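Local coordinates for protein giardin subunit alpha-1 (PDB 4EVF) that binds calcium and phosphatidylserine as an annexin and takes part in parasite attachment to the intestinal mucosa and in cytoskeletal reorganisation, at residues Ala172-Phe177 and Ala206-Lys211. Sequence-based numbering, arbitrary orientation.
Sequences AYLIDF and ATIYTK
Leu174 meets Ile208 and Tyr209 in the all-helical annexin fold, inside what is predicted to be the third repeat, a worked example of how one methyl can carry the contact between a helix and the end of another. Leu174 lies on helix 171-180; Ile208 closes helix 201-208, and Tyr209 is the first residue beyond it with non-helical backbone angles. The leucine side chain can be followed outward. The bond from CA to CB heads toward the other segment, and Leu174 CB lies 4.4 Å from Tyr209 OH, a loose approach. CG carries the branch onward without a close partner on the far segment, and CD1 diverges from Ile208. The other methyl does the touching: Leu174 CD2 stands 4.2 Å from Tyr209 OH, so it borders the phenol as well as the isoleucine. Chi1 of -95° places CG, and chi2 of 23°, also off the staggered values, turns CD2 toward the isoleucine. The hydroxyl is hydrogen-bonded to Asp135 OD1 and the ring stacks with Phe217, both outside the two segments. Ile208 answers with an extended chain, CG1 opposite the backbone N (chi1 -179°), which brings its terminal methyl tip to tip with the leucine: Ile208 CD1 lies 3.9 Å from Leu174 CD2.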
loop_
_atom_site.group_PDB
_atom_site.type_symbol
_atom_site.label_atom_id
_atom_site.label_comp_id
_atom_site.label_asym_id
_atom_site.label_seq_id
_atom_site.Cartn_x
_atom_site.Cartn_y
_atom_site.Cartn_z
ATOM N N ALA A 172 -16.803 13.512 -14.461
ATOM C CA ALA A 172 -17.704 12.430 -14.053
ATOM C C ALA A 172 -17.291 11.113 -14.717
ATOM O O ALA A 172 -17.277 10.057 -14.073
ATOM C CB ALA A 172 -19.168 12.774 -14.369
ATOM N N TYR A 173 -16.941 11.178 -15.998
ATOM C CA TYR A 173 -16.500 9.986 -16.738
ATOM C C TYR A 173 -15.179 9.477 -16.163
ATOM O O TYR A 173 -14.938 8.267 -16.074
ATOM C CB TYR A 173 -16.324 10.331 -18.219
ATOM C CG TYR A 173 -16.011 9.161 -19.130
ATOM C CD1 TYR A 173 -17.006 8.581 -19.906
ATOM C CD2 TYR A 173 -14.719 8.653 -19.231
ATOM C CE1 TYR A 173 -16.734 7.523 -20.739
ATOM C CE2 TYR A 173 -14.432 7.585 -20.063
ATOM C CZ TYR A 173 -15.454 7.022 -20.815
ATOM O OH TYR A 173 -15.196 5.965 -21.650
ATOM N N LEU A 174 -14.320 10.417 -15.782
ATOM C CA LEU A 174 -13.014 10.093 -15.225
ATOM C C LEU A 174 -13.127 9.339 -13.901
ATOM O O LEU A 174 -12.432 8.341 -13.682
ATOM C CB LEU A 174 -12.213 11.370 -15.041
ATOM C CG LEU A 174 -11.244 11.808 -16.140
ATOM C CD1 LEU A 174 -11.543 11.259 -17.514
ATOM C CD2 LEU A 174 -11.101 13.347 -16.139
ATOM N N ILE A 175 -14.005 9.819 -13.025
ATOM C CA ILE A 175 -14.177 9.228 -11.705
ATOM C C ILE A 175 -14.730 7.810 -11.841
ATOM O O ILE A 175 -14.269 6.876 -11.189
ATOM C CB ILE A 175 -15.097 10.100 -10.830
ATOM C CG1 ILE A 175 -14.413 11.437 -10.512
ATOM C CG2 ILE A 175 -15.457 9.391 -9.544
ATOM C CD1 ILE A 175 -15.372 12.517 -10.036
ATOM N N ASP A 176 -15.723 7.662 -12.704
ATOM C CA ASP A 176 -16.328 6.362 -12.945
ATOM C C ASP A 176 -15.336 5.427 -13.632
ATOM O O ASP A 176 -15.249 4.261 -13.289
ATOM C CB ASP A 176 -17.586 6.518 -13.800
ATOM C CG ASP A 176 -18.210 5.192 -14.144
ATOM O OD1 ASP A 176 -18.963 4.669 -13.297
ATOM O OD2 ASP A 176 -17.935 4.670 -15.247
ATOM N N PHE A 177 -14.578 5.940 -14.598
ATOM C CA PHE A 177 -13.617 5.096 -15.297
ATOM C C PHE A 177 -12.534 4.542 -14.371
ATOM O O PHE A 177 -12.338 3.336 -14.278
ATOM C CB PHE A 177 -12.953 5.836 -16.463
ATOM C CG PHE A 177 -11.877 5.035 -17.136
ATOM C CD1 PHE A 177 -10.560 5.122 -16.705
ATOM C CD2 PHE A 177 -12.189 4.163 -18.170
ATOM C CE1 PHE A 177 -9.572 4.369 -17.313
ATOM C CE2 PHE A 177 -11.209 3.430 -18.784
ATOM C CZ PHE A 177 -9.901 3.517 -18.359
ATOM N N ALA A 206 -2.078 15.078 -15.203
ATOM C CA ALA A 206 -1.387 16.274 -14.755
ATOM C C ALA A 206 -2.003 17.530 -15.369
ATOM O O ALA A 206 -1.958 18.609 -14.774
ATOM C CB ALA A 206 0.104 16.176 -15.087
ATOM N N THR A 207 -2.585 17.387 -16.553
ATOM C CA THR A 207 -3.132 18.537 -17.265
ATOM C C THR A 207 -4.411 19.038 -16.612
ATOM O O THR A 207 -4.663 20.241 -16.577
ATOM C CB THR A 207 -3.425 18.209 -18.741
ATOM O OG1 THR A 207 -2.196 17.963 -19.444
ATOM C CG2 THR A 207 -4.163 19.358 -19.399
ATOM N N ILE A 208 -5.213 18.110 -16.092
ATOM C CA ILE A 208 -6.530 18.442 -15.555
ATOM C C ILE A 208 -6.578 18.573 -14.024
ATOM O O ILE A 208 -7.394 19.331 -13.499
ATOM C CB ILE A 208 -7.600 17.424 -16.007
ATOM C CG1 ILE A 208 -8.966 17.815 -15.438
ATOM C CG2 ILE A 208 -7.215 16.020 -15.558
ATOM C CD1 ILE A 208 -10.132 17.081 -16.053
ATOM N N TYR A 209 -5.702 17.858 -13.319
ATOM C CA TYR A 209 -5.727 17.824 -11.852
ATOM C C TYR A 209 -4.456 18.368 -11.170
ATOM O O TYR A 209 -3.352 18.228 -11.684
ATOM C CB TYR A 209 -5.977 16.394 -11.371
ATOM C CG TYR A 209 -7.397 15.906 -11.559
ATOM C CD1 TYR A 209 -8.487 16.695 -11.192
ATOM C CD2 TYR A 209 -7.650 14.645 -12.103
ATOM C CE1 TYR A 209 -9.802 16.241 -11.364
ATOM C CE2 TYR A 209 -8.952 14.186 -12.273
ATOM C CZ TYR A 209 -10.023 14.979 -11.906
ATOM O OH TYR A 209 -11.313 14.489 -12.088
ATOM N N THR A 210 -4.631 18.968 -9.994
ATOM C CA THR A 210 -3.513 19.331 -9.126
ATOM C C THR A 210 -3.712 18.816 -7.699
ATOM O O THR A 210 -4.816 18.431 -7.312
ATOM C CB THR A 210 -3.348 20.859 -9.045
ATOM O OG1 THR A 210 -4.545 21.431 -8.507
ATOM C CG2 THR A 210 -3.087 21.445 -10.438
ATOM N N LYS A 211 -2.641 18.838 -6.914
ATOM C CA LYS A 211 -2.731 18.561 -5.489
ATOM C C LYS A 211 -3.336 17.185 -5.229
ATOM O O LYS A 211 -2.969 16.216 -5.894
ATOM C CB LYS A 211 -3.499 19.681 -4.775
ATOM C CG LYS A 211 -2.771 21.036 -4.828
ATOM C CD LYS A 211 -3.614 22.151 -4.246
ATOM C CE LYS A 211 -2.810 23.440 -4.138
ATOM N NZ LYS A 211 -3.598 24.526 -3.489
#